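Local coordinates for protein TgTwinScan_2721 - E2 domain (Toxoplasma gondii, PDB 2F4Z) that probably acts as a ubiquitin-conjugating (E2) enzyme, accepting activated ubiquitin from an E1 enzyme and passing it towards target proteins, at residues R32-L37 / D73-R78; K39-I44 / V65-V70; L96-P101 / P109-V114. All blocks are in the same frame, centred on the assembly; numbering follows the deposited sequence.

Contact 1: residues R32-L37 / D73-R78; sequences REQARL and DIHRWR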
loop_
_atom_site.group_PDB
_atom_site.type_symbol
_atom_site.label_atom_id
_atom_site.label_comp_id
_atom_site.label_asym_id
_atom_site.label_seq_id
_atom_site.Cartn_x
_atom_site.Cartn_y
_atom_site.Cartn_z
ATOM N N ARG A 32 10.752 -11.798 -13.949
ATOM C CA ARG A 32 10.805 -11.045 -12.646
ATOM C C ARG A 32 9.776 -9.897 -12.617
ATOM O O ARG A 32 9.062 -9.702 -11.601
ATOM C CB ARG A 32 12.233 -10.511 -12.354
ATOM N N GLU A 33 9.719 -9.152 -13.740
ATOM C CA GLU A 33 8.616 -8.216 -14.055
ATOM C C GLU A 33 7.300 -8.992 -14.284
ATOM O O GLU A 33 6.231 -8.633 -13.751
ATOM C CB GLU A 33 8.956 -7.379 -15.297
ATOM C CG GLU A 33 10.255 -6.579 -15.181
ATOM C CD GLU A 33 10.587 -5.821 -16.464
ATOM O OE1 GLU A 33 10.475 -6.443 -17.558
ATOM O OE2 GLU A 33 10.957 -4.616 -16.382
ATOM N N GLN A 34 7.396 -10.089 -15.042
ATOM C CA GLN A 34 6.238 -10.980 -15.219
ATOM C C GLN A 34 5.791 -11.704 -13.957
ATOM O O GLN A 34 4.588 -11.786 -13.695
ATOM C CB GLN A 34 6.409 -11.898 -16.424
ATOM C CG GLN A 34 5.879 -11.171 -17.674
ATOM C CD GLN A 34 6.852 -11.165 -18.844
ATOM O OE1 GLN A 34 7.809 -11.978 -18.884
ATOM N NE2 GLN A 34 6.621 -10.252 -19.815
ATOM N N ALA A 35 6.751 -12.157 -13.152
ATOM C CA ALA A 35 6.420 -12.803 -11.894
ATOM C C ALA A 35 5.585 -11.885 -10.950
ATOM O O ALA A 35 4.606 -12.335 -10.321
ATOM C CB ALA A 35 7.685 -13.279 -11.202
ATOM N N ARG A 36 5.983 -10.603 -10.853
ATOM C CA ARG A 36 5.228 -9.637 -10.044
ATOM C C ARG A 36 3.795 -9.466 -10.557
ATOM O O ARG A 36 2.830 -9.568 -9.790
ATOM C CB ARG A 36 5.894 -8.252 -9.981
ATOM C CG ARG A 36 5.034 -7.348 -9.066
ATOM C CD ARG A 36 5.569 -5.982 -8.934
ATOM N NE ARG A 36 4.568 -5.035 -8.411
ATOM C CZ ARG A 36 4.803 -4.104 -7.481
ATOM N NH1 ARG A 36 5.976 -4.038 -6.874
ATOM N NH2 ARG A 36 3.866 -3.214 -7.153
ATOM N N LEU A 37 3.668 -9.262 -11.864
ATOM C CA LEU A 37 2.363 -8.992 -12.435
ATOM C C LEU A 37 1.420 -10.198 -12.287
ATOM O O LEU A 37 0.247 -10.041 -11.862
ATOM C CB LEU A 37 2.495 -8.487 -13.886
ATOM C CG LEU A 37 2.880 -7.019 -14.108
ATOM C CD1 LEU A 37 3.067 -6.732 -15.598
ATOM C CD2 LEU A 37 1.742 -6.140 -13.568
ATOM N N ASP A 73 -1.949 -10.734 -23.135
ATOM C CA ASP A 73 -0.864 -9.799 -22.703
ATOM C C ASP A 73 -0.958 -9.436 -21.208
ATOM O O ASP A 73 -1.931 -8.780 -20.818
ATOM C CB ASP A 73 -1.011 -8.516 -23.530
ATOM C CG ASP A 73 0.183 -7.634 -23.452
ATOM O OD1 ASP A 73 0.315 -6.763 -24.313
ATOM O OD2 ASP A 73 0.996 -7.753 -22.531
ATOM N N ILE A 74 0.014 -9.809 -20.369
ATOM C CA ILE A 74 -0.050 -9.456 -18.913
ATOM C C ILE A 74 0.173 -7.939 -18.631
ATOM O O ILE A 74 0.135 -7.531 -17.474
ATOM C CB ILE A 74 1.055 -10.114 -18.009
ATOM C CG1 ILE A 74 2.135 -10.727 -18.828
ATOM C CG2 ILE A 74 0.481 -10.867 -16.726
ATOM C CD1 ILE A 74 3.061 -9.683 -19.350
ATOM N N HIS A 75 0.492 -7.168 -19.678
ATOM C CA HIS A 75 0.630 -5.691 -19.638
ATOM C C HIS A 75 -0.643 -4.976 -20.069
ATOM O O HIS A 75 -0.679 -3.744 -20.136
ATOM C CB HIS A 75 1.812 -5.235 -20.497
ATOM C CG HIS A 75 3.125 -5.470 -19.831
ATOM N ND1 HIS A 75 3.815 -6.649 -19.953
ATOM C CD2 HIS A 75 3.825 -4.713 -18.948
ATOM C CE1 HIS A 75 4.902 -6.602 -19.206
ATOM N NE2 HIS A 75 4.942 -5.436 -18.594
ATOM N N ARG A 76 -1.690 -5.742 -20.374
ATOM C CA ARG A 76 -2.972 -5.142 -20.698
ATOM C C ARG A 76 -4.054 -5.850 -19.888
ATOM O O ARG A 76 -4.243 -7.076 -19.998
ATOM C CB ARG A 76 -3.218 -5.212 -22.217
ATOM C CG ARG A 76 -4.482 -4.458 -22.650
ATOM C CD ARG A 76 -4.337 -2.933 -22.364
ATOM N NE ARG A 76 -5.416 -2.165 -22.963
ATOM C CZ ARG A 76 -5.372 -1.622 -24.173
ATOM N NH1 ARG A 76 -6.425 -0.940 -24.608
ATOM N NH2 ARG A 76 -4.297 -1.757 -24.948
ATOM N N TRP A 77 -4.695 -5.119 -18.994
ATOM C CA TRP A 77 -5.696 -5.729 -18.112
ATOM C C TRP A 77 -7.008 -4.984 -18.220
ATOM O O TRP A 77 -7.083 -3.815 -18.661
ATOM C CB TRP A 77 -5.296 -5.640 -16.622
ATOM C CG TRP A 77 -4.110 -6.430 -16.078
ATOM C CD1 TRP A 77 -3.078 -7.001 -16.783
ATOM C CD2 TRP A 77 -3.810 -6.636 -14.696
ATOM N NE1 TRP A 77 -2.160 -7.561 -15.921
ATOM C CE2 TRP A 77 -2.588 -7.356 -14.630
ATOM C CE3 TRP A 77 -4.457 -6.285 -13.501
ATOM C CZ2 TRP A 77 -1.986 -7.724 -13.404
ATOM C CZ3 TRP A 77 -3.866 -6.664 -12.280
ATOM C CH2 TRP A 77 -2.651 -7.389 -12.246
ATOM N N ARG A 78 -8.032 -5.645 -17.735
ATOM C CA ARG A 78 -9.341 -5.072 -17.544
ATOM C C ARG A 78 -9.595 -5.114 -16.035
ATOM O O ARG A 78 -9.305 -6.148 -15.412
ATOM C CB ARG A 78 -10.325 -5.968 -18.248
ATOM C CG ARG A 78 -11.556 -5.339 -18.644
ATOM C CD ARG A 78 -12.424 -6.448 -19.293
ATOM N NE ARG A 78 -11.920 -6.879 -20.602
ATOM C CZ ARG A 78 -12.091 -6.177 -21.723
ATOM N NH1 ARG A 78 -12.741 -4.996 -21.675
ATOM N NH2 ARG A 78 -11.619 -6.644 -22.884
#
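The carbonyl oxygen of Ile74 is held by Trp77 and touched by Leu37. Trp77 NE1 donates to Ile74 O over 2.8 Å. The donor lies above the carbonyl plane, and the bond is well bent, with an N-H...O angle of 131°. The oxygen also tilts out of the indole plane. From the helix, Leu37 CD1 comes to 3.6 Å from Ile74 O. Leu37 is the buried centre of the contact. Its CG is anti to the carbonyl carbon (chi1 -79°), which turns the isobutyl group to the turn, where its branches divide the work. CD1 sits over one face of the His75 ring, 4.0 Å from the ring centroid and displaced towards the rim, a CH-pi contact. CD2 meets the indole at Trp77 CZ2. The backbone also takes part, because Leu37 O lies near the plane of the indole at its edge, 3.6 Å from Trp77 CZ2. One turn earlier, Gln34 crosses Ile74 at about a right angle. Gln34 CG packs against Ile74 CD1 at 3.6 Å. The bend in its chain brings the amide nitrogen to the edge of the His75 ring, with amide and ring planes steeply turned to each other.

The receiving side is shaped from within. Asp73 to Arg76 form a type I beta turn, closed by Arg76 N to Asp73 O. Asp73 OD2 accepts from His75 N at 3.0 Å, an Asx turn that fixes the start of the corner. Beyond the turn, Trp77 also packs on Ile44 and Leu41 of the same helix. Arg36 faces another way, to Glu40 and Pro140. Such packing of the N-terminal helix against the turn joining the first two strands belongs to the ubiquitin-conjugating (UBC) fold.

Contact 2: residues K39-I44 / V65-V70; sequences KELADI and VSAQIV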
loop_
_atom_site.group_PDB
_atom_site.type_symbol
_atom_site.label_atom_id
_atom_site.label_comp_id
_atom_site.label_asym_id
_atom_site.label_seq_id
_atom_site.Cartn_x
_atom_site.Cartn_y
_atom_site.Cartn_z
ATOM N N LYS A 39 1.599 -12.542 -9.854
ATOM C CA LYS A 39 1.266 -12.656 -8.456
ATOM C C LYS A 39 0.273 -11.592 -8.024
ATOM O O LYS A 39 -0.589 -11.891 -7.192
ATOM C CB LYS A 39 2.510 -12.558 -7.596
ATOM C CG LYS A 39 2.153 -12.446 -6.113
ATOM C CD LYS A 39 3.034 -13.244 -5.215
ATOM C CE LYS A 39 2.409 -13.223 -3.800
ATOM N NZ LYS A 39 2.150 -11.793 -3.306
ATOM N N GLU A 40 0.397 -10.355 -8.552
ATOM C CA GLU A 40 -0.651 -9.366 -8.374
ATOM C C GLU A 40 -2.002 -9.873 -8.819
ATOM O O GLU A 40 -2.945 -9.814 -8.070
ATOM C CB GLU A 40 -0.321 -8.024 -9.068
ATOM C CG GLU A 40 0.733 -7.279 -8.315
ATOM C CD GLU A 40 0.724 -5.784 -8.618
ATOM O OE1 GLU A 40 -0.381 -5.246 -8.610
ATOM O OE2 GLU A 40 1.785 -5.181 -8.913
ATOM N N LEU A 41 -2.078 -10.367 -10.038
ATOM C CA LEU A 41 -3.309 -10.989 -10.543
ATOM C C LEU A 41 -3.896 -12.107 -9.658
ATOM O O LEU A 41 -5.096 -12.099 -9.305
ATOM C CB LEU A 41 -3.054 -11.436 -11.985
ATOM C CG LEU A 41 -4.206 -11.683 -12.934
ATOM C CD1 LEU A 41 -5.219 -10.554 -12.894
ATOM C CD2 LEU A 41 -3.557 -11.771 -14.292
ATOM N N ALA A 42 -3.051 -13.056 -9.269
ATOM C CA ALA A 42 -3.431 -14.081 -8.304
ATOM C C ALA A 42 -3.944 -13.524 -6.983
ATOM O O ALA A 42 -4.938 -14.024 -6.449
ATOM C CB ALA A 42 -2.234 -15.033 -8.037
ATOM N N ASP A 43 -3.257 -12.545 -6.383
ATOM C CA ASP A 43 -3.754 -12.042 -5.109
ATOM C C ASP A 43 -5.064 -11.299 -5.322
ATOM O O ASP A 43 -5.965 -11.392 -4.495
ATOM C CB ASP A 43 -2.709 -11.187 -4.353
ATOM C CG ASP A 43 -1.422 -11.986 -4.018
ATOM O OD1 ASP A 43 -1.429 -13.234 -4.030
ATOM O OD2 ASP A 43 -0.372 -11.375 -3.786
ATOM N N ILE A 44 -5.211 -10.593 -6.445
ATOM C CA ILE A 44 -6.462 -9.884 -6.674
ATOM C C ILE A 44 -7.632 -10.927 -6.601
ATOM O O ILE A 44 -8.627 -10.726 -5.898
ATOM C CB ILE A 44 -6.491 -9.070 -8.022
ATOM C CG1 ILE A 44 -5.621 -7.843 -7.927
ATOM C CG2 ILE A 44 -7.926 -8.622 -8.343
ATOM C CD1 ILE A 44 -5.274 -7.185 -9.262
ATOM N N VAL A 65 -13.475 -5.576 -5.969
ATOM C CA VAL A 65 -12.692 -5.366 -7.211
ATOM C C VAL A 65 -12.121 -6.622 -7.826
ATOM O O VAL A 65 -11.906 -7.604 -7.120
ATOM C CB VAL A 65 -11.564 -4.294 -7.017
ATOM C CG1 VAL A 65 -12.185 -2.967 -6.539
ATOM C CG2 VAL A 65 -10.470 -4.777 -6.069
ATOM N N SER A 66 -11.877 -6.625 -9.142
ATOM C CA SER A 66 -11.214 -7.755 -9.772
ATOM C C SER A 66 -10.586 -7.325 -11.085
ATOM O O SER A 66 -10.740 -6.179 -11.484
ATOM C CB SER A 66 -12.178 -8.952 -10.008
ATOM O OG SER A 66 -13.191 -8.638 -10.986
ATOM N N ALA A 67 -9.928 -8.269 -11.765
ATOM C CA ALA A 67 -9.075 -7.947 -12.905
ATOM C C ALA A 67 -8.878 -9.189 -13.775
ATOM O O ALA A 67 -8.947 -10.337 -13.294
ATOM C CB ALA A 67 -7.729 -7.350 -12.425
ATOM N N GLN A 68 -8.648 -8.948 -15.053
ATOM C CA GLN A 68 -8.314 -9.992 -15.976
ATOM C C GLN A 68 -7.313 -9.443 -16.914
ATOM O O GLN A 68 -7.408 -8.263 -17.276
ATOM C CB GLN A 68 -9.506 -10.333 -16.851
ATOM C CG GLN A 68 -10.591 -10.928 -16.076
ATOM C CD GLN A 68 -11.855 -11.048 -16.871
ATOM O OE1 GLN A 68 -12.004 -10.486 -17.979
ATOM N NE2 GLN A 68 -12.790 -11.782 -16.305
ATOM N N ILE A 69 -6.427 -10.308 -17.393
ATOM C CA ILE A 69 -5.602 -9.915 -18.489
ATOM C C ILE A 69 -6.403 -9.962 -19.767
ATOM O O ILE A 69 -7.468 -10.569 -19.809
ATOM C CB ILE A 69 -4.174 -10.599 -18.571
ATOM C CG1 ILE A 69 -4.165 -11.756 -19.528
ATOM C CG2 ILE A 69 -3.548 -10.875 -17.171
ATOM C CD1 ILE A 69 -2.816 -12.375 -19.607
ATOM N N VAL A 70 -5.903 -9.246 -20.772
ATOM C CA VAL A 70 -6.570 -9.027 -22.026
ATOM C C VAL A 70 -5.723 -9.514 -23.190
ATOM O O VAL A 70 -4.558 -9.144 -23.327
ATOM C CB VAL A 70 -6.886 -7.529 -22.197
ATOM C CG1 VAL A 70 -7.330 -7.215 -23.653
ATOM C CG2 VAL A 70 -7.942 -7.114 -21.182
HETATM O O HOH W 1 -9.537 -8.303 -5.085
#
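Ile44 and Leu41 both reach the methyl group of Ala67, which points at the helix. Ile44 CD1 comes within 4.0 Å of Ala67 CB, and Leu41 CD1 within 4.1 Å. The two branches of Ile44 spread over the strand. CG2, anti to the backbone N, rests on the main chain at Ser66 CA, 3.7 Å away, while CG1 runs on towards Ala67. Leu41 CG is also anti to its backbone N (chi1 -159°). This carries CD1 over the Ala67 carbonyl and CD2 to the side of Ile69, although the modelled spacing to Ile69 is too short to be trusted.

The backbone of Ile44 adds one polar link. A water donates to Ile44 O at 2.7 Å and to Val65 O at 3.2 Å, so it bridges the two backbones beside the Ile44 contact.

Farther out, a salt bridge lies within the helix: Lys39 NZ to Asp43 OD2, one turn on, at 2.6 Å and on the syn lone pair. Glu40 forms a salt bridge with Arg36 and hydrogen bonds with Tyr104 OH and Ile144 N.

The segment axes approach to 8.2 Å and run at 140°. Strand 65-70 is an outermost strand of the sheet, bonded to strand 77-82. Trp77 of that strand packs on both Ile44 and Ala67, and Val65 leans on helix 144-156.

Contact 3: residues L96-P101 / P109-V114; sequences LDIVIP and PKMKFV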
loop_
_atom_site.group_PDB
_atom_site.type_symbol
_atom_site.label_atom_id
_atom_site.label_comp_id
_atom_site.label_asym_id
_atom_site.label_seq_id
_atom_site.Cartn_x
_atom_site.Cartn_y
_atom_site.Cartn_z
ATOM N N LEU A 96 -12.776 -1.058 -16.239
ATOM C CA LEU A 96 -11.659 -0.178 -16.493
ATOM C C LEU A 96 -10.692 -0.794 -17.510
ATOM O O LEU A 96 -10.487 -1.993 -17.549
ATOM C CB LEU A 96 -10.871 0.108 -15.207
ATOM C CG LEU A 96 -11.395 0.848 -13.969
ATOM C CD1 LEU A 96 -11.047 2.333 -13.954
ATOM C CD2 LEU A 96 -12.814 0.612 -13.531
ATOM N N ASP A 97 -10.105 0.040 -18.318
ATOM C CA ASP A 97 -8.981 -0.401 -19.122
ATOM C C ASP A 97 -7.663 -0.079 -18.353
ATOM O O ASP A 97 -7.568 0.957 -17.749
ATOM C CB ASP A 97 -9.049 0.305 -20.494
ATOM C CG ASP A 97 -7.883 -0.053 -21.371
ATOM O OD1 ASP A 97 -7.519 -1.252 -21.487
ATOM O OD2 ASP A 97 -7.278 0.890 -21.906
ATOM N N ILE A 98 -6.676 -0.988 -18.358
ATOM C CA ILE A 98 -5.454 -0.878 -17.560
ATOM C C ILE A 98 -4.290 -1.198 -18.489
ATOM O O ILE A 98 -4.168 -2.330 -19.020
ATOM C CB ILE A 98 -5.428 -1.795 -16.289
ATOM C CG1 ILE A 98 -6.653 -1.551 -15.369
ATOM C CG2 ILE A 98 -4.053 -1.653 -15.462
ATOM C CD1 ILE A 98 -6.853 -2.684 -14.292
ATOM N N VAL A 99 -3.448 -0.204 -18.701
ATOM C CA VAL A 99 -2.251 -0.357 -19.514
ATOM C C VAL A 99 -1.098 -0.321 -18.533
ATOM O O VAL A 99 -0.903 0.671 -17.795
ATOM C CB VAL A 99 -2.133 0.783 -20.526
ATOM C CG1 VAL A 99 -0.812 0.698 -21.331
ATOM C CG2 VAL A 99 -3.363 0.758 -21.473
ATOM N N ILE A 100 -0.347 -1.401 -18.488
ATOM C CA ILE A 100 0.752 -1.483 -17.550
ATOM C C ILE A 100 2.019 -1.140 -18.321
ATOM O O ILE A 100 2.346 -1.867 -19.225
ATOM C CB ILE A 100 0.828 -2.904 -16.889
ATOM C CG1 ILE A 100 -0.472 -3.091 -16.070
ATOM C CG2 ILE A 100 2.127 -3.025 -16.083
ATOM C CD1 ILE A 100 -0.832 -4.446 -15.729
ATOM N N PRO A 101 2.725 -0.035 -17.952
ATOM C CA PRO A 101 3.901 0.375 -18.728
ATOM C C PRO A 101 5.122 -0.579 -18.579
ATOM O O PRO A 101 5.174 -1.353 -17.620
ATOM C CB PRO A 101 4.191 1.779 -18.161
ATOM C CG PRO A 101 3.760 1.639 -16.724
ATOM C CD PRO A 101 2.494 0.883 -16.817
ATOM N N PRO A 109 0.557 2.172 -13.460
ATOM C CA PRO A 109 -0.326 1.769 -14.527
ATOM C C PRO A 109 -1.181 2.983 -14.964
ATOM O O PRO A 109 -1.384 3.951 -14.179
ATOM C CB PRO A 109 -1.177 0.656 -13.880
ATOM C CG PRO A 109 -1.191 0.917 -12.462
ATOM C CD PRO A 109 0.197 1.570 -12.167
ATOM N N LYS A 110 -1.630 2.966 -16.219
ATOM C CA LYS A 110 -2.615 3.941 -16.717
ATOM C C LYS A 110 -3.991 3.276 -16.738
ATOM O O LYS A 110 -4.131 2.152 -17.222
ATOM C CB LYS A 110 -2.261 4.445 -18.118
ATOM C CG LYS A 110 -0.742 4.534 -18.374
ATOM C CD LYS A 110 -0.482 4.706 -19.912
ATOM C CE LYS A 110 -1.836 4.508 -20.759
ATOM N NZ LYS A 110 -1.804 4.628 -22.300
ATOM N N MET A 111 -4.986 3.968 -16.152
ATOM C CA MET A 111 -6.328 3.433 -15.973
ATOM C C MET A 111 -7.321 4.449 -16.448
ATOM O O MET A 111 -7.111 5.664 -16.286
ATOM C CB MET A 111 -6.556 3.106 -14.503
ATOM C CG MET A 111 -5.593 2.030 -13.983
ATOM S SD MET A 111 -6.223 1.462 -12.422
ATOM C CE MET A 111 -5.016 0.259 -11.886
ATOM N N LYS A 112 -8.370 3.970 -17.094
ATOM C CA LYS A 112 -9.532 4.824 -17.444
ATOM C C LYS A 112 -10.796 3.973 -17.417
ATOM O O LYS A 112 -10.709 2.762 -17.569
ATOM C CB LYS A 112 -9.374 5.442 -18.832
ATOM C CG LYS A 112 -9.300 4.421 -19.937
ATOM C CD LYS A 112 -9.161 5.093 -21.254
ATOM C CE LYS A 112 -8.833 4.012 -22.294
ATOM N NZ LYS A 112 -8.982 4.490 -23.698
ATOM N N PHE A 113 -11.958 4.600 -17.184
ATOM C CA PHE A 113 -13.217 3.882 -17.267
ATOM C C PHE A 113 -13.544 3.545 -18.703
ATOM O O PHE A 113 -13.382 4.386 -19.624
ATOM C CB PHE A 113 -14.353 4.664 -16.604
ATOM C CG PHE A 113 -14.365 4.541 -15.076
ATOM C CD1 PHE A 113 -13.377 5.157 -14.296
ATOM C CD2 PHE A 113 -15.391 3.849 -14.436
ATOM C CE1 PHE A 113 -13.408 5.015 -12.871
ATOM C CE2 PHE A 113 -15.458 3.737 -13.075
ATOM C CZ PHE A 113 -14.471 4.344 -12.265
ATOM N N VAL A 114 -13.934 2.299 -18.920
ATOM C CA VAL A 114 -14.573 1.913 -20.199
ATOM C C VAL A 114 -16.088 2.140 -20.054
ATOM O O VAL A 114 -16.673 2.790 -20.906
ATOM C CB VAL A 114 -14.251 0.452 -20.549
ATOM C CG1 VAL A 114 -15.141 -0.064 -21.712
ATOM C CG2 VAL A 114 -12.749 0.342 -20.837
HETATM O O HOH W 2 -5.766 3.284 -19.924
#
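Asp97 and Lys112 form one hydrogen-bonded antiparallel pair, Val99 and Lys110 the next. Asp97 N gives to Lys112 O at 2.9 Å, and Lys112 N returns a bond to Asp97 O at 3.2 Å. Val99 N to Lys110 O and Lys110 N to Val99 O are both 2.9 Å. Each of the four oxygens also takes a CA-H contact, as Lys110 O does from Ile98 CA.

This is the hairpin of the third and fourth strands in the antiparallel sheet of the UBC fold. The other edge of strand 93-99 bonds to strand 77-82, where Ile98 pairs with Trp77.

Asp97 OD1 is satisfied by a salt bridge to Arg76. OD2 has a weak water bond, and that water also reaches Lys110 O weakly. Lys112 lies alongside Asp97, but NZ stays 4.4 Å from Asp97 OD2, beyond a salt bridge.

The face of Ile98 and Met111 is apolar. Ile98 CG1 meets Met111 CG at 4.0 Å, and helix 144-156 covers Met111. At the far end, Leu96 CD1 lies over one face of the Phe113 ring, offset towards its rim.

Contacts 1 and 2 share helix 33-46. They set successive parts of it against the turn leading into strand 77-82, with Trp77, and against strand 65-70. Both are mainly apolar across the gap. Contact 2 is the surface one, with a water between backbone carbonyls; contact 1 is partly buried, and its polar bonds lie within segment 73-78. Contact 3 is closest to the chain centre and is knit by main-chain bonds. Half of its twelve touching residues are buried, while Asp97, Lys110 and Lys112 take the face opposite Ile98 and Met111. One sheet joins all three. Arg78 N to Gln68 O and Arg76 O to Val70 N, probable hydrogen bonds, tie contact 1 to contact 2. Trp77 packs on Ile100 of contact 3. Contacts 2 and 3 do not touch.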